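Local coordinates for putative preprotein translocase, SecG subunit (PDB 5AWW) that probably takes part in protein export across the cell membrane as the SecG component of the preprotein translocase, acting early in translocation, at residues Y12-Q26 and L52-L66. Numbering follows the deposited sequence.
Sequences YLGVAGLLVYLVLVQ and LYRLTVILGVVFAAL. With OLC ((2R)-2,3-dihydroxypropyl (9Z)-octadec-9-enoate), chain M; OLC ((2R)-2,3-dihydroxypropyl (9Z)-octadec-9-enoate), chain L; OLC ((2R)-2,3-dihydroxypropyl (9Z)-octadec-9-enoate), chain N.
L59 of helix 50-72 lodges as a knob among V15, L18, L19 and L22 of helix 3-25, an example of how transmembrane helices interlock. With its CG anti to the carbonyl carbon (chi1 -74°), L59 brings CD1 to 3.6 Å from L22 CD1, while the L18 side chain crosses that of L59 at roughly a right angle, its CD2 touching L59 CD1. L19 reaches in from the flank, its CD1 resting 3.6 Å from L59 CB. The fit is reciprocal: V15 enters the hole formed by L59, V62, F63 and L66, and L22 the one lined by L52, L55, T56 and L59. Toward one end, the Y12 and F63 rings lie nearly parallel (19°) but slid apart, L66 CB meets the Y12 ring at its edge, and Y12 OH hydrogen-bonds a polar side chain of another protein's chain. Were Y12 replaced by an alanine, F63 and L66 would probably lose their ring contacts and that polar side chain its hydroxyl partner. At the other end, Q26 NE2 makes a weak, bent hydrogen bond (3.2 Å, 124°) to L52 O, while its OE1 is hydrogen-bonded to an aromatic side chain of another protein's chain. Such knobs-into-holes packing joins SecG's two antiparallel membrane helices into a helical hairpin.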
ATOM      1  N   TYR C  12      -1.944  11.151 -29.374  1.00 43.04           N
ATOM      2  CA  TYR C  12      -1.630  10.982 -27.956  1.00 34.43           C
ATOM      3  C   TYR C  12      -2.893  11.016 -27.097  1.00 33.80           C
ATOM      4  O   TYR C  12      -3.137  10.122 -26.282  1.00 34.73           O
ATOM      5  CB  TYR C  12      -0.654  12.076 -27.519  1.00 37.91           C
ATOM      6  CG  TYR C  12      -0.013  11.877 -26.170  1.00 33.31           C
ATOM      7  CD1 TYR C  12       0.851  10.816 -25.938  1.00 40.98           C
ATOM      8  CD2 TYR C  12      -0.240  12.774 -25.135  1.00 41.13           C
ATOM      9  CE1 TYR C  12       1.451  10.638 -24.705  1.00 44.30           C
ATOM     10  CE2 TYR C  12       0.356  12.608 -23.901  1.00 44.65           C
ATOM     11  CZ  TYR C  12       1.201  11.538 -23.690  1.00 37.93           C
ATOM     12  OH  TYR C  12       1.795  11.370 -22.464  1.00 37.60           O
ATOM     13  N   LEU C  13      -3.694  12.057 -27.303  1.00 27.93           N
ATOM     14  CA  LEU C  13      -4.966  12.234 -26.612  1.00 36.45           C
ATOM     15  C   LEU C  13      -5.922  11.074 -26.878  1.00 37.37           C
ATOM     16  O   LEU C  13      -6.555  10.559 -25.955  1.00 32.05           O
ATOM     17  CB  LEU C  13      -5.613  13.555 -27.039  1.00 29.14           C
ATOM     18  CG  LEU C  13      -7.043  13.837 -26.577  1.00 30.56           C
ATOM     19  CD1 LEU C  13      -7.118  13.911 -25.062  1.00 25.00           C
ATOM     20  CD2 LEU C  13      -7.550  15.123 -27.208  1.00 43.37           C
ATOM     21  N   GLY C  14      -6.019  10.672 -28.141  1.00 43.86           N
ATOM     22  CA  GLY C  14      -6.896   9.584 -28.536  1.00 43.85           C
ATOM     23  C   GLY C  14      -6.518   8.269 -27.884  1.00 37.37           C
ATOM     24  O   GLY C  14      -7.374   7.556 -27.363  1.00 37.73           O
ATOM     25  N   VAL C  15      -5.228   7.949 -27.915  1.00 32.16           N
ATOM     26  CA  VAL C  15      -4.720   6.741 -27.280  1.00 36.16           C
ATOM     27  C   VAL C  15      -4.988   6.801 -25.782  1.00 38.74           C
ATOM     28  O   VAL C  15      -5.370   5.802 -25.172  1.00 38.12           O
ATOM     29  CB  VAL C  15      -3.205   6.550 -27.538  1.00 47.43           C
ATOM     30  CG1 VAL C  15      -2.642   5.438 -26.657  1.00 33.52           C
ATOM     31  CG2 VAL C  15      -2.948   6.243 -29.006  1.00 37.70           C
ATOM     32  N   ALA C  16      -4.806   7.983 -25.201  1.00 36.72           N
ATOM     33  CA  ALA C  16      -5.057   8.184 -23.779  1.00 32.86           C
ATOM     34  C   ALA C  16      -6.505   7.869 -23.416  1.00 37.36           C
ATOM     35  O   ALA C  16      -6.770   7.025 -22.558  1.00 43.11           O
ATOM     36  CB  ALA C  16      -4.714   9.605 -23.380  1.00 31.51           C
ATOM     37  N   GLY C  17      -7.437   8.548 -24.080  1.00 34.84           N
ATOM     38  CA  GLY C  17      -8.853   8.382 -23.808  1.00 38.16           C
ATOM     39  C   GLY C  17      -9.337   6.969 -24.059  1.00 42.51           C
ATOM     40  O   GLY C  17     -10.107   6.414 -23.273  1.00 50.42           O
ATOM     41  N   LEU C  18      -8.882   6.385 -25.162  1.00 38.08           N
ATOM     42  CA  LEU C  18      -9.226   5.010 -25.494  1.00 40.10           C
ATOM     43  C   LEU C  18      -8.726   4.068 -24.409  1.00 45.10           C
ATOM     44  O   LEU C  18      -9.410   3.110 -24.040  1.00 53.45           O
ATOM     45  CB  LEU C  18      -8.641   4.622 -26.852  1.00 36.45           C
ATOM     46  CG  LEU C  18      -8.888   3.195 -27.338  1.00 31.70           C
ATOM     47  CD1 LEU C  18     -10.375   2.885 -27.369  1.00 33.57           C
ATOM     48  CD2 LEU C  18      -8.269   3.007 -28.711  1.00 29.11           C
ATOM     49  N   LEU C  19      -7.533   4.355 -23.896  1.00 40.19           N
ATOM     50  CA  LEU C  19      -6.941   3.547 -22.838  1.00 41.24           C
ATOM     51  C   LEU C  19      -7.773   3.649 -21.561  1.00 40.94           C
ATOM     52  O   LEU C  19      -8.008   2.649 -20.877  1.00 38.59           O
ATOM     53  CB  LEU C  19      -5.502   3.981 -22.576  1.00 33.02           C
ATOM     54  CG  LEU C  19      -4.600   2.942 -21.912  1.00 35.41           C
ATOM     55  CD1 LEU C  19      -4.518   1.688 -22.768  1.00 28.16           C
ATOM     56  CD2 LEU C  19      -3.218   3.520 -21.671  1.00 50.50           C
ATOM     57  N   VAL C  20      -8.220   4.863 -21.253  1.00 35.26           N
ATOM     58  CA  VAL C  20      -9.115   5.088 -20.124  1.00 35.98           C
ATOM     59  C   VAL C  20     -10.383   4.260 -20.269  1.00 34.77           C
ATOM     60  O   VAL C  20     -10.811   3.590 -19.326  1.00 42.67           O
ATOM     61  CB  VAL C  20      -9.502   6.571 -19.988  1.00 35.92           C
ATOM     62  CG1 VAL C  20     -10.487   6.764 -18.842  1.00 29.56           C
ATOM     63  CG2 VAL C  20      -8.264   7.418 -19.778  1.00 30.99           C
ATOM     64  N   TYR C  21     -10.976   4.307 -21.458  1.00 48.33           N
ATOM     65  CA  TYR C  21     -12.196   3.556 -21.734  1.00 49.29           C
ATOM     66  C   TYR C  21     -11.973   2.064 -21.515  1.00 41.23           C
ATOM     67  O   TYR C  21     -12.748   1.408 -20.821  1.00 40.51           O
ATOM     68  CB  TYR C  21     -12.683   3.816 -23.163  1.00 52.65           C
ATOM     69  CG  TYR C  21     -13.962   3.086 -23.515  1.00 55.06           C
ATOM     70  CD1 TYR C  21     -15.202   3.623 -23.193  1.00 46.76           C
ATOM     71  CD2 TYR C  21     -13.928   1.861 -24.171  1.00 57.43           C
ATOM     72  CE1 TYR C  21     -16.374   2.958 -23.511  1.00 68.22           C
ATOM     73  CE2 TYR C  21     -15.094   1.189 -24.492  1.00 61.80           C
ATOM     74  CZ  TYR C  21     -16.313   1.741 -24.161  1.00 72.52           C
ATOM     75  OH  TYR C  21     -17.474   1.073 -24.483  1.00 79.37           O
ATOM     76  N   LEU C  22     -10.900   1.538 -22.099  1.00 41.51           N
ATOM     77  CA  LEU C  22     -10.584   0.118 -21.991  1.00 41.30           C
ATOM     78  C   LEU C  22     -10.366  -0.320 -20.548  1.00 46.01           C
ATOM     79  O   LEU C  22     -10.834  -1.383 -20.143  1.00 49.15           O
ATOM     80  CB  LEU C  22      -9.345  -0.220 -22.820  1.00 51.90           C
ATOM     81  CG  LEU C  22      -9.495  -0.196 -24.341  1.00 46.45           C
ATOM     82  CD1 LEU C  22      -8.173  -0.551 -24.990  1.00 46.22           C
ATOM     83  CD2 LEU C  22     -10.590  -1.148 -24.792  1.00 38.06           C
ATOM     84  N   VAL C  23      -9.652   0.496 -19.779  1.00 49.36           N
ATOM     85  CA  VAL C  23      -9.383   0.167 -18.381  1.00 50.51           C
ATOM     86  C   VAL C  23     -10.668   0.196 -17.550  1.00 49.75           C
ATOM     87  O   VAL C  23     -10.933  -0.726 -16.774  1.00 42.13           O
ATOM     88  CB  VAL C  23      -8.339   1.127 -17.771  1.00 40.53           C
ATOM     89  CG1 VAL C  23      -8.244   0.936 -16.266  1.00 36.41           C
ATOM     90  CG2 VAL C  23      -6.983   0.909 -18.424  1.00 44.54           C
ATOM     91  N   LEU C  24     -11.469   1.243 -17.726  1.00 44.89           N
ATOM     92  CA  LEU C  24     -12.737   1.371 -17.010  1.00 45.16           C
ATOM     93  C   LEU C  24     -13.705   0.230 -17.333  1.00 50.36           C
ATOM     94  O   LEU C  24     -14.403  -0.265 -16.451  1.00 49.81           O
ATOM     95  CB  LEU C  24     -13.393   2.718 -17.324  1.00 45.20           C
ATOM     96  CG  LEU C  24     -12.772   3.922 -16.613  1.00 39.90           C
ATOM     97  CD1 LEU C  24     -13.460   5.217 -17.013  1.00 31.06           C
ATOM     98  CD2 LEU C  24     -12.834   3.722 -15.108  1.00 38.26           C
ATOM     99  N   VAL C  25     -13.738  -0.182 -18.597  1.00 52.67           N
ATOM    100  CA  VAL C  25     -14.607  -1.273 -19.033  1.00 54.27           C
ATOM    101  C   VAL C  25     -14.210  -2.602 -18.389  1.00 58.06           C
ATOM    102  O   VAL C  25     -15.069  -3.359 -17.928  1.00 65.49           O
ATOM    103  CB  VAL C  25     -14.595  -1.421 -20.573  1.00 43.94           C
ATOM    104  CG1 VAL C  25     -15.134  -2.780 -20.994  1.00 47.60           C
ATOM    105  CG2 VAL C  25     -15.394  -0.302 -21.218  1.00 42.96           C
ATOM    106  N   GLN C  26     -12.911  -2.882 -18.352  1.00 51.68           N
ATOM    107  CA  GLN C  26     -12.423  -4.117 -17.749  1.00 47.91           C
ATOM    108  C   GLN C  26     -12.589  -4.090 -16.235  1.00 53.78           C
ATOM    109  O   GLN C  26     -11.623  -3.897 -15.497  1.00 61.16           O
ATOM    110  CB  GLN C  26     -10.957  -4.354 -18.110  1.00 45.28           C
ATOM    111  CG  GLN C  26     -10.698  -4.478 -19.598  1.00 46.03           C
ATOM    112  CD  GLN C  26      -9.278  -4.897 -19.907  1.00 51.38           C
ATOM    113  OE1 GLN C  26      -8.730  -5.792 -19.263  1.00 47.76           O
ATOM    114  NE2 GLN C  26      -8.671  -4.249 -20.893  1.00 52.59           N
ATOM    115  N   LEU C  52      -8.989  -7.310 -25.236  1.00 62.98           N
ATOM    116  CA  LEU C  52      -8.792  -6.007 -24.615  1.00 72.27           C
ATOM    117  C   LEU C  52      -7.555  -6.000 -23.720  1.00 60.43           C
ATOM    118  O   LEU C  52      -6.973  -4.949 -23.479  1.00 60.56           O
ATOM    119  CB  LEU C  52     -10.024  -5.595 -23.805  1.00 69.94           C
ATOM    120  CG  LEU C  52     -11.302  -5.199 -24.552  1.00 80.66           C
ATOM    121  CD1 LEU C  52     -12.034  -6.411 -25.119  1.00 93.57           C
ATOM    122  CD2 LEU C  52     -12.220  -4.396 -23.642  1.00 68.34           C
ATOM    123  N   TYR C  53      -7.164  -7.170 -23.221  1.00 57.46           N
ATOM    124  CA  TYR C  53      -5.921  -7.305 -22.466  1.00 55.17           C
ATOM    125  C   TYR C  53      -4.737  -6.963 -23.367  1.00 56.48           C
ATOM    126  O   TYR C  53      -3.942  -6.055 -23.077  1.00 62.78           O
ATOM    127  CB  TYR C  53      -5.775  -8.726 -21.906  1.00 56.09           C
ATOM    128  CG  TYR C  53      -4.441  -9.016 -21.247  1.00 57.54           C
ATOM    129  CD1 TYR C  53      -3.364  -9.496 -21.986  1.00 62.08           C
ATOM    130  CD2 TYR C  53      -4.264  -8.829 -19.882  1.00 59.49           C
ATOM    131  CE1 TYR C  53      -2.146  -9.765 -21.388  1.00 66.70           C
ATOM    132  CE2 TYR C  53      -3.048  -9.096 -19.274  1.00 58.19           C
ATOM    133  CZ  TYR C  53      -1.993  -9.564 -20.031  1.00 64.13           C
ATOM    134  OH  TYR C  53      -0.785  -9.832 -19.429  1.00 50.48           O
ATOM    135  N   ARG C  54      -4.635  -7.700 -24.467  1.00 55.68           N
ATOM    136  CA  ARG C  54      -3.565  -7.514 -25.435  1.00 58.06           C
ATOM    137  C   ARG C  54      -3.623  -6.105 -26.027  1.00 49.93           C
ATOM    138  O   ARG C  54      -2.586  -5.474 -26.270  1.00 48.74           O
ATOM    139  CB  ARG C  54      -3.660  -8.574 -26.537  1.00 53.99           C
ATOM    140  CG  ARG C  54      -2.334  -8.920 -27.200  1.00 69.18           C
ATOM    141  CD  ARG C  54      -2.546  -9.866 -28.373  1.00 78.67           C
ATOM    142  NE  ARG C  54      -3.661  -9.432 -29.212  1.00 96.94           N
ATOM    143  CZ  ARG C  54      -3.544  -8.610 -30.250  1.00 88.74           C
ATOM    144  NH1 ARG C  54      -2.355  -8.131 -30.591  1.00 73.82           N
ATOM    145  NH2 ARG C  54      -4.620  -8.271 -30.951  1.00 93.97           N
ATOM    146  N   LEU C  55      -4.841  -5.610 -26.238  1.00 43.39           N
ATOM    147  CA  LEU C  55      -5.030  -4.267 -26.775  1.00 48.68           C
ATOM    148  C   LEU C  55      -4.539  -3.201 -25.802  1.00 51.89           C
ATOM    149  O   LEU C  55      -3.957  -2.198 -26.214  1.00 51.75           O
ATOM    150  CB  LEU C  55      -6.500  -4.020 -27.115  1.00 31.17           C
ATOM    151  CG  LEU C  55      -6.819  -2.656 -27.725  1.00 33.60           C
ATOM    152  CD1 LEU C  55      -5.972  -2.408 -28.964  1.00 30.68           C
ATOM    153  CD2 LEU C  55      -8.297  -2.552 -28.056  1.00 38.03           C
ATOM    154  N   THR C  56      -4.776  -3.419 -24.512  1.00 44.69           N
ATOM    155  CA  THR C  56      -4.330  -2.472 -23.504  1.00 43.79           C
ATOM    156  C   THR C  56      -2.818  -2.494 -23.385  1.00 42.62           C
ATOM    157  O   THR C  56      -2.202  -1.451 -23.200  1.00 51.99           O
ATOM    158  CB  THR C  56      -4.948  -2.749 -22.120  1.00 39.71           C
ATOM    159  OG1 THR C  56      -5.011  -4.161 -21.896  1.00 60.23           O
ATOM    160  CG2 THR C  56      -6.346  -2.164 -22.034  1.00 43.82           C
ATOM    161  N   VAL C  57      -2.216  -3.677 -23.487  1.00 26.41           N
ATOM    162  CA  VAL C  57      -0.757  -3.746 -23.451  1.00 37.66           C
ATOM    163  C   VAL C  57      -0.159  -2.978 -24.628  1.00 40.48           C
ATOM    164  O   VAL C  57       0.728  -2.125 -24.455  1.00 46.73           O
ATOM    165  CB  VAL C  57      -0.248  -5.196 -23.478  1.00 35.29           C
ATOM    166  CG1 VAL C  57       1.266  -5.217 -23.591  1.00 26.96           C
ATOM    167  CG2 VAL C  57      -0.703  -5.940 -22.233  1.00 36.14           C
ATOM    168  N   ILE C  58      -0.667  -3.271 -25.821  1.00 43.40           N
ATOM    169  CA  ILE C  58      -0.224  -2.593 -27.034  1.00 51.92           C
ATOM    170  C   ILE C  58      -0.385  -1.077 -26.940  1.00 49.82           C
ATOM    171  O   ILE C  58       0.529  -0.327 -27.282  1.00 36.64           O
ATOM    172  CB  ILE C  58      -0.990  -3.107 -28.266  1.00 52.14           C
ATOM    173  CG1 ILE C  58      -0.600  -4.557 -28.552  1.00 46.72           C
ATOM    174  CG2 ILE C  58      -0.712  -2.233 -29.480  1.00 40.69           C
ATOM    175  CD1 ILE C  58      -1.272  -5.141 -29.760  1.00 51.26           C
ATOM    176  N   LEU C  59      -1.542  -0.635 -26.460  1.00 41.48           N
ATOM    177  CA  LEU C  59      -1.827   0.791 -26.360  1.00 49.13           C
ATOM    178  C   LEU C  59      -1.018   1.448 -25.250  1.00 49.28           C
ATOM    179  O   LEU C  59      -0.803   2.659 -25.260  1.00 45.16           O
ATOM    180  CB  LEU C  59      -3.319   1.024 -26.131  1.00 40.75           C
ATOM    181  CG  LEU C  59      -4.205   0.804 -27.355  1.00 46.41           C
ATOM    182  CD1 LEU C  59      -5.657   1.075 -27.014  1.00 50.58           C
ATOM    183  CD2 LEU C  59      -3.747   1.686 -28.506  1.00 41.88           C
ATOM    184  N   GLY C  60      -0.578   0.644 -24.290  1.00 43.99           N
ATOM    185  CA  GLY C  60       0.281   1.130 -23.231  1.00 42.75           C
ATOM    186  C   GLY C  60       1.643   1.421 -23.820  1.00 43.11           C
ATOM    187  O   GLY C  60       2.232   2.479 -23.572  1.00 37.77           O
ATOM    188  N   VAL C  61       2.137   0.481 -24.621  1.00 35.61           N
ATOM    189  CA  VAL C  61       3.418   0.671 -25.288  1.00 40.33           C
ATOM    190  C   VAL C  61       3.359   1.860 -26.247  1.00 34.09           C
ATOM    191  O   VAL C  61       4.282   2.670 -26.296  1.00 26.92           O
ATOM    192  CB  VAL C  61       3.853  -0.595 -26.056  1.00 37.05           C
ATOM    193  CG1 VAL C  61       5.136  -0.333 -26.834  1.00 30.59           C
ATOM    194  CG2 VAL C  61       4.043  -1.754 -25.091  1.00 25.57           C
ATOM    195  N   VAL C  62       2.264   1.965 -26.993  1.00 40.33           N
ATOM    196  CA  VAL C  62       2.080   3.061 -27.937  1.00 39.96           C
ATOM    197  C   VAL C  62       2.031   4.402 -27.212  1.00 41.71           C
ATOM    198  O   VAL C  62       2.642   5.372 -27.651  1.00 33.72           O
ATOM    199  CB  VAL C  62       0.793   2.881 -28.775  1.00 42.79           C
ATOM    200  CG1 VAL C  62       0.456   4.157 -29.530  1.00 24.92           C
ATOM    201  CG2 VAL C  62       0.946   1.716 -29.734  1.00 35.28           C
ATOM    202  N   PHE C  63       1.307   4.446 -26.098  1.00 38.19           N
ATOM    203  CA  PHE C  63       1.210   5.660 -25.294  1.00 36.52           C
ATOM    204  C   PHE C  63       2.577   6.084 -24.757  1.00 43.49           C
ATOM    205  O   PHE C  63       2.940   7.265 -24.806  1.00 36.76           O
ATOM    206  CB  PHE C  63       0.226   5.455 -24.141  1.00 28.30           C
ATOM    207  CG  PHE C  63       0.384   6.447 -23.028  1.00 42.70           C
ATOM    208  CD1 PHE C  63      -0.053   7.752 -23.176  1.00 39.24           C
ATOM    209  CD2 PHE C  63       0.967   6.071 -21.826  1.00 53.58           C
ATOM    210  CE1 PHE C  63       0.094   8.666 -22.154  1.00 39.02           C
ATOM    211  CE2 PHE C  63       1.116   6.979 -20.798  1.00 42.43           C
ATOM    212  CZ  PHE C  63       0.679   8.279 -20.960  1.00 45.12           C
ATOM    213  N   ALA C  64       3.331   5.114 -24.247  1.00 37.31           N
ATOM    214  CA  ALA C  64       4.676   5.374 -23.745  1.00 38.31           C
ATOM    215  C   ALA C  64       5.578   5.922 -24.851  1.00 41.88           C
ATOM    216  O   ALA C  64       6.265   6.937 -24.677  1.00 37.18           O
ATOM    217  CB  ALA C  64       5.268   4.106 -23.160  1.00 28.38           C
ATOM    218  N   ALA C  65       5.559   5.241 -25.993  1.00 39.26           N
ATOM    219  CA  ALA C  65       6.373   5.622 -27.137  1.00 33.03           C
ATOM    220  C   ALA C  65       5.995   7.010 -27.642  1.00 39.86           C
ATOM    221  O   ALA C  65       6.848   7.750 -28.123  1.00 38.06           O
ATOM    222  CB  ALA C  65       6.235   4.594 -28.249  1.00 32.09           C
ATOM    223  N   LEU C  66       4.715   7.356 -27.533  1.00 34.38           N
ATOM    224  CA  LEU C  66       4.243   8.672 -27.947  1.00 32.29           C
ATOM    225  C   LEU C  66       4.683   9.734 -26.948  1.00 39.58           C
ATOM    226  O   LEU C  66       4.918  10.884 -27.322  1.00 40.97           O
ATOM    227  CB  LEU C  66       2.719   8.686 -28.100  1.00 33.51           C
ATOM    228  CG  LEU C  66       2.133   8.076 -29.378  1.00 41.01           C
ATOM    229  CD1 LEU C  66       0.612   8.143 -29.366  1.00 30.11           C
ATOM    230  CD2 LEU C  66       2.689   8.769 -30.613  1.00 30.80           C
TER
HETATM  231  C10 OLC M 103       2.552  -3.870 -31.561  1.00 66.18           C
HETATM  232  C9  OLC M 103       2.667  -4.940 -32.355  1.00 56.88           C
HETATM  233  C17 OLC M 103       5.468   4.157 -32.313  1.00 47.37           C
HETATM  234  C11 OLC M 103       3.744  -3.034 -31.141  1.00 66.34           C
HETATM  235  C8  OLC M 103       1.405  -5.694 -32.701  1.00 53.78           C
HETATM  236  C16 OLC M 103       4.760   3.188 -31.377  1.00 61.52           C
HETATM  237  C12 OLC M 103       3.364  -1.553 -31.147  1.00 45.54           C
HETATM  238  C7  OLC M 103       1.380  -6.075 -34.176  1.00 64.14           C
HETATM  239  C15 OLC M 103       5.247   1.762 -31.603  1.00 77.91           C
HETATM  240  C13 OLC M 103       4.599  -0.663 -31.260  1.00 59.22           C
HETATM  241  C6  OLC M 103      -0.065  -6.285 -34.626  1.00 77.15           C
HETATM  242  C14 OLC M 103       4.259   0.794 -30.966  1.00 67.39           C
HETATM  243  C5  OLC M 103      -0.741  -7.423 -33.861  1.00 70.95           C
HETATM  244  C4  OLC M 103      -2.250  -7.445 -34.118  1.00 71.07           C
HETATM  245  C3  OLC M 103      -2.943  -8.748 -33.696  1.00 88.74           C
HETATM  246  C18 OLC L 102       6.599   0.827 -21.803  1.00 42.68           C
HETATM  247  C10 OLC L 102       2.082  -4.893 -18.170  1.00 53.03           C
HETATM  248  C9  OLC L 102       1.750  -6.183 -18.140  1.00 41.68           C
HETATM  249  C17 OLC L 102       6.109   1.293 -20.449  1.00 50.46           C
HETATM  250  C11 OLC L 102       2.401  -4.200 -19.476  1.00 57.16           C
HETATM  251  C8  OLC L 102       1.674  -6.987 -19.416  1.00 58.25           C
HETATM  252  C16 OLC L 102       5.351   0.187 -19.722  1.00 46.47           C
HETATM  253  C12 OLC L 102       1.493  -2.987 -19.674  1.00 57.23           C
HETATM  254  C7  OLC L 102       2.355  -8.339 -19.232  1.00 67.23           C
HETATM  255  C15 OLC L 102       4.158  -0.306 -20.537  1.00 48.65           C
HETATM  256  C13 OLC L 102       2.190  -1.910 -20.503  1.00 46.74           C
HETATM  257  C6  OLC L 102       2.275  -9.172 -20.508  1.00 42.21           C
HETATM  258  C14 OLC L 102       3.444  -1.425 -19.785  1.00 59.73           C
HETATM  259  C18 OLC N 104     -17.935   0.217 -28.483  1.00 41.93           C
HETATM  260  C10 OLC N 104     -12.154   8.280 -27.161  1.00 37.30           C
HETATM  261  C17 OLC N 104     -16.528   0.758 -28.338  1.00 59.79           C
HETATM  262  C11 OLC N 104     -12.237   6.789 -26.931  1.00 49.83           C
HETATM  263  C16 OLC N 104     -16.525   2.277 -28.199  1.00 65.74           C
HETATM  264  C12 OLC N 104     -13.661   6.305 -27.184  1.00 56.44           C
HETATM  265  C15 OLC N 104     -15.122   2.794 -27.894  1.00 54.26           C
HETATM  266  C13 OLC N 104     -13.734   4.781 -27.207  1.00 43.15           C
HETATM  267  C14 OLC N 104     -15.122   4.294 -27.612  1.00 46.17           C